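Local coordinates for protein toll (Drosophila melanogaster, PDB 4LXR) that serves as the receptor for cleaved Spätzle C-106, activating Toll signalling in antifungal immunity and in setting up dorsal-ventral polarity of the embryo, at residues Val244-Arg255 with Leu268-Pro279. Numbering follows the deposited sequence.
Sequences VTDINLSANLFR and LNEVRLMNNRVP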
loop_
_atom_site.group_PDB
_atom_site.type_symbol
_atom_site.label_atom_id
_atom_site.label_comp_id
_atom_site.label_asym_id
_atom_site.label_seq_id
_atom_site.Cartn_x
_atom_site.Cartn_y
_atom_site.Cartn_z
ATOM N N VAL A 244 -36.073 -5.777 18.970
ATOM C CA VAL A 244 -34.947 -5.048 18.387
ATOM C C VAL A 244 -33.758 -5.984 18.083
ATOM O O VAL A 244 -33.438 -6.876 18.863
ATOM C CB VAL A 244 -34.523 -3.838 19.257
ATOM C CG1 VAL A 244 -33.783 -4.282 20.545
ATOM C CG2 VAL A 244 -33.683 -2.879 18.444
ATOM N N THR A 245 -33.157 -5.817 16.911
ATOM C CA THR A 245 -32.004 -6.624 16.519
ATOM C C THR A 245 -30.709 -5.810 16.377
ATOM O O THR A 245 -29.611 -6.371 16.409
ATOM C CB THR A 245 -32.260 -7.347 15.198
ATOM O OG1 THR A 245 -32.297 -6.384 14.135
ATOM C CG2 THR A 245 -33.596 -8.136 15.256
ATOM N N ASP A 246 -30.824 -4.501 16.178
ATOM C CA ASP A 246 -29.631 -3.660 16.031
ATOM C C ASP A 246 -29.752 -2.421 16.909
ATOM O O ASP A 246 -30.737 -1.681 16.832
ATOM C CB ASP A 246 -29.398 -3.207 14.575
ATOM C CG ASP A 246 -29.018 -4.360 13.633
ATOM O OD1 ASP A 246 -29.727 -5.390 13.606
ATOM O OD2 ASP A 246 -28.001 -4.232 12.906
ATOM N N ILE A 247 -28.732 -2.196 17.729
ATOM C CA ILE A 247 -28.671 -1.033 18.574
ATOM C C ILE A 247 -27.348 -0.312 18.386
ATOM O O ILE A 247 -26.275 -0.928 18.459
ATOM C CB ILE A 247 -28.860 -1.417 20.050
ATOM C CG1 ILE A 247 -30.294 -1.904 20.288
ATOM C CG2 ILE A 247 -28.566 -0.237 20.929
ATOM C CD1 ILE A 247 -30.562 -2.431 21.720
ATOM N N ASN A 248 -27.420 0.992 18.126
ATOM C CA ASN A 248 -26.211 1.793 18.030
ATOM C C ASN A 248 -26.133 2.860 19.120
ATOM O O ASN A 248 -26.927 3.797 19.134
ATOM C CB ASN A 248 -26.042 2.413 16.637
ATOM C CG ASN A 248 -24.636 2.998 16.424
ATOM O OD1 ASN A 248 -23.804 2.971 17.322
ATOM N ND2 ASN A 248 -24.373 3.504 15.228
ATOM N N LEU A 249 -25.147 2.709 20.010
ATOM C CA LEU A 249 -24.941 3.603 21.132
ATOM C C LEU A 249 -23.658 4.419 20.993
ATOM O O LEU A 249 -23.202 5.009 21.978
ATOM C CB LEU A 249 -24.831 2.800 22.423
ATOM C CG LEU A 249 -25.993 1.871 22.798
ATOM C CD1 LEU A 249 -25.702 1.141 24.117
ATOM C CD2 LEU A 249 -27.293 2.656 22.899
ATOM N N SER A 250 -23.084 4.452 19.786
ATOM C CA SER A 250 -21.754 5.026 19.571
ATOM C C SER A 250 -21.683 6.535 19.833
ATOM O O SER A 250 -22.698 7.218 19.937
ATOM C CB SER A 250 -21.245 4.739 18.145
ATOM O OG SER A 250 -21.165 3.351 17.876
ATOM N N ALA A 251 -20.457 7.034 19.941
ATOM C CA ALA A 251 -20.184 8.459 20.000
ATOM C C ALA A 251 -20.982 9.169 21.084
ATOM O O ALA A 251 -21.432 10.289 20.898
ATOM C CB ALA A 251 -20.408 9.107 18.624
ATOM N N ASN A 252 -21.160 8.503 22.215
ATOM C CA ASN A 252 -21.799 9.118 23.359
ATOM C C ASN A 252 -20.793 9.348 24.493
ATOM O O ASN A 252 -19.578 9.315 24.271
ATOM C CB ASN A 252 -23.027 8.305 23.805
ATOM C CG ASN A 252 -24.233 8.539 22.897
ATOM O OD1 ASN A 252 -24.709 9.670 22.774
ATOM N ND2 ASN A 252 -24.706 7.485 22.231
ATOM N N LEU A 253 -21.293 9.587 25.697
ATOM C CA LEU A 253 -20.441 10.036 26.792
ATOM C C LEU A 253 -20.511 9.121 28.017
ATOM O O LEU A 253 -20.474 9.604 29.153
ATOM C CB LEU A 253 -20.836 11.464 27.195
ATOM C CG LEU A 253 -20.772 12.529 26.091
ATOM C CD1 LEU A 253 -21.456 13.819 26.517
ATOM C CD2 LEU A 253 -19.329 12.806 25.728
ATOM N N PHE A 254 -20.616 7.808 27.805
ATOM C CA PHE A 254 -20.788 6.887 28.937
ATOM C C PHE A 254 -19.522 6.738 29.765
ATOM O O PHE A 254 -18.428 6.576 29.215
ATOM C CB PHE A 254 -21.212 5.495 28.467
ATOM C CG PHE A 254 -22.501 5.479 27.700
ATOM C CD1 PHE A 254 -23.727 5.588 28.365
ATOM C CD2 PHE A 254 -22.496 5.353 26.324
ATOM C CE1 PHE A 254 -24.923 5.571 27.667
ATOM C CE2 PHE A 254 -23.695 5.330 25.610
ATOM C CZ PHE A 254 -24.905 5.439 26.283
ATOM N N ARG A 255 -19.665 6.769 31.089
ATOM C CA ARG A 255 -18.545 6.387 31.948
ATOM C C ARG A 255 -18.782 5.007 32.556
ATOM O O ARG A 255 -17.855 4.382 33.087
ATOM C CB ARG A 255 -18.259 7.457 33.006
ATOM C CG ARG A 255 -18.030 8.834 32.381
ATOM C CD ARG A 255 -17.371 9.799 33.336
ATOM N NE ARG A 255 -16.056 10.191 32.838
ATOM C CZ ARG A 255 -15.805 11.340 32.217
ATOM N NH1 ARG A 255 -16.784 12.224 32.031
ATOM N NH2 ARG A 255 -14.572 11.605 31.789
ATOM N N LEU A 268 -31.357 -9.509 19.876
ATOM C CA LEU A 268 -30.223 -8.689 19.442
ATOM C C LEU A 268 -29.334 -9.480 18.498
ATOM O O LEU A 268 -28.994 -10.633 18.763
ATOM C CB LEU A 268 -29.382 -8.209 20.627
ATOM C CG LEU A 268 -29.845 -6.999 21.437
ATOM C CD1 LEU A 268 -28.874 -6.733 22.588
ATOM C CD2 LEU A 268 -29.968 -5.782 20.536
ATOM N N ASN A 269 -28.987 -8.855 17.385
ATOM C CA ASN A 269 -28.096 -9.446 16.412
ATOM C C ASN A 269 -26.771 -8.669 16.308
ATOM O O ASN A 269 -25.729 -9.240 16.004
ATOM C CB ASN A 269 -28.805 -9.524 15.044
ATOM C CG ASN A 269 -27.892 -10.016 13.942
ATOM O OD1 ASN A 269 -27.425 -9.229 13.119
ATOM N ND2 ASN A 269 -27.614 -11.324 13.929
ATOM N N GLU A 270 -26.821 -7.366 16.563
ATOM C CA GLU A 270 -25.634 -6.518 16.445
ATOM C C GLU A 270 -25.747 -5.349 17.411
ATOM O O GLU A 270 -26.790 -4.692 17.472
ATOM C CB GLU A 270 -25.443 -6.002 15.000
ATOM C CG GLU A 270 -24.404 -4.862 14.861
ATOM C CD GLU A 270 -23.792 -4.729 13.452
ATOM O OE1 GLU A 270 -22.814 -3.961 13.292
ATOM O OE2 GLU A 270 -24.274 -5.387 12.507
ATOM N N VAL A 271 -24.690 -5.116 18.189
ATOM C CA VAL A 271 -24.587 -3.913 19.019
ATOM C C VAL A 271 -23.288 -3.171 18.698
ATOM O O VAL A 271 -22.225 -3.794 18.578
ATOM C CB VAL A 271 -24.666 -4.233 20.540
ATOM C CG1 VAL A 271 -24.511 -2.961 21.356
ATOM C CG2 VAL A 271 -26.002 -4.938 20.885
ATOM N N ARG A 272 -23.394 -1.851 18.533
ATOM C CA ARG A 272 -22.251 -0.970 18.309
ATOM C C ARG A 272 -22.117 0.037 19.443
ATOM O O ARG A 272 -23.043 0.818 19.712
ATOM C CB ARG A 272 -22.410 -0.211 16.995
ATOM C CG ARG A 272 -22.277 -1.052 15.747
ATOM C CD ARG A 272 -22.804 -0.284 14.536
ATOM N NE ARG A 272 -22.843 -1.124 13.341
ATOM C CZ ARG A 272 -22.980 -0.651 12.109
ATOM N NH1 ARG A 272 -23.082 0.662 11.920
ATOM N NH2 ARG A 272 -23.019 -1.485 11.075
ATOM N N LEU A 273 -20.975 0.004 20.126
ATOM C CA LEU A 273 -20.608 1.075 21.035
ATOM C C LEU A 273 -19.195 1.520 20.666
ATOM O O LEU A 273 -18.221 1.127 21.309
ATOM C CB LEU A 273 -20.699 0.647 22.513
ATOM C CG LEU A 273 -20.792 1.831 23.492
ATOM C CD1 LEU A 273 -21.566 1.492 24.750
ATOM C CD2 LEU A 273 -19.434 2.398 23.870
ATOM N N MET A 274 -19.105 2.350 19.633
ATOM C CA MET A 274 -17.830 2.781 19.066
ATOM C C MET A 274 -17.568 4.243 19.389
ATOM O O MET A 274 -18.500 5.029 19.482
ATOM C CB MET A 274 -17.869 2.579 17.546
ATOM C CG MET A 274 -18.219 1.139 17.133
ATOM S SD MET A 274 -18.793 1.035 15.443
ATOM C CE MET A 274 -17.295 1.545 14.572
ATOM N N ASN A 275 -16.299 4.608 19.558
ATOM C CA ASN A 275 -15.925 6.011 19.713
ATOM C C ASN A 275 -16.684 6.734 20.817
ATOM O O ASN A 275 -17.161 7.859 20.646
ATOM C CB ASN A 275 -16.072 6.751 18.391
ATOM C CG ASN A 275 -15.163 6.198 17.335
ATOM O OD1 ASN A 275 -13.938 6.130 17.530
ATOM N ND2 ASN A 275 -15.743 5.771 16.213
ATOM N N ASN A 276 -16.806 6.074 21.954
ATOM C CA ASN A 276 -17.277 6.755 23.129
ATOM C C ASN A 276 -16.313 7.932 23.363
ATOM O O ASN A 276 -15.102 7.803 23.171
ATOM C CB ASN A 276 -17.284 5.770 24.288
ATOM C CG ASN A 276 -18.115 6.244 25.459
ATOM O OD1 ASN A 276 -19.345 6.280 25.391
ATOM N ND2 ASN A 276 -17.449 6.583 26.551
ATOM N N ARG A 277 -16.852 9.084 23.750
ATOM C CA ARG A 277 -16.078 10.324 23.751
ATOM C C ARG A 277 -15.371 10.570 25.073
ATOM O O ARG A 277 -14.645 11.546 25.215
ATOM C CB ARG A 277 -16.966 11.519 23.378
ATOM C CG ARG A 277 -17.669 11.381 22.014
ATOM C CD ARG A 277 -16.676 11.200 20.847
ATOM N NE ARG A 277 -17.360 11.225 19.553
ATOM C CZ ARG A 277 -16.815 10.901 18.385
ATOM N NH1 ARG A 277 -15.547 10.507 18.310
ATOM N NH2 ARG A 277 -17.549 10.969 17.279
ATOM N N VAL A 278 -15.594 9.688 26.040
ATOM C CA VAL A 278 -14.836 9.705 27.292
ATOM C C VAL A 278 -14.349 8.284 27.578
ATOM O O VAL A 278 -14.788 7.342 26.936
ATOM C CB VAL A 278 -15.663 10.255 28.512
ATOM C CG1 VAL A 278 -15.928 11.743 28.363
ATOM C CG2 VAL A 278 -16.961 9.468 28.708
ATOM N N PRO A 279 -13.412 8.129 28.515
ATOM C CA PRO A 279 -13.043 6.755 28.871
ATOM C C PRO A 279 -14.183 5.989 29.540
ATOM O O PRO A 279 -14.808 6.466 30.485
ATOM C CB PRO A 279 -11.887 6.949 29.864
ATOM C CG PRO A 279 -11.296 8.269 29.492
ATOM C CD PRO A 279 -12.456 9.117 29.050
HETATM O O HOH W 1 -29.035 -7.148 11.790
HETATM O O HOH W 2 -22.191 3.268 13.263
HETATM O O HOH W 3 -20.463 5.985 22.851
HETATM O O HOH W 4 -15.310 4.641 33.274
HETATM O O HOH W 5 -14.124 8.217 32.234
#
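Two successive leucine-rich repeats, LRR 5 and LRR 6, lie side by side here in the extracellular solenoid, and their strands 246-248 and 270-273 run parallel, their axes 3° apart. A backbone ladder fixes the parallel register: Ile247 N donates to Glu270 O, Arg272 N to Ile247 O and Leu249 N to Arg272 O (2.8 Å). Inside the coil, Ile247 CD1 meets Leu268 CD2 at 3.6 Å. On the other face, Arg272 NE reaches Glu270 OE1 (2.8 Å) in a salt bridge whose OE1 lies in the guanidinium plane, although NE comes from above the carboxylate plane; it probably offsets the closeness of the Asp246 and Glu270 carboxylates. Beyond the strands, Met274 N donates to Ser250 OG (2.9 Å), a hydroxyl that itself donates to Asn248 OD1; the same oxygen accepts from Ser250 N, making an Asx turn. With CG anti to the backbone N (chi1 -164°), Asn276 accepts from Phe254 N on an OD1 lone pair (3.1 Å) and donates through ND2 to Phe254 O (2.8 Å), while OD1 also touches the Phe254 ring edge. Replacing Asn276 with a leucine would probably leave both Phe254 backbone groups without these partners and let the turn shift. Both Spätzle C-106 chains border this region, and Arg277 NH1 hydrogen-bonds Phe60 O of one. Asn276 OD1 reaches Asn252 N through a water, whereas Asn252 OD1 bonds Asn228 N and Ile230 N directly; both fit rungs of the asparagine ladder characteristic of leucine-rich repeats.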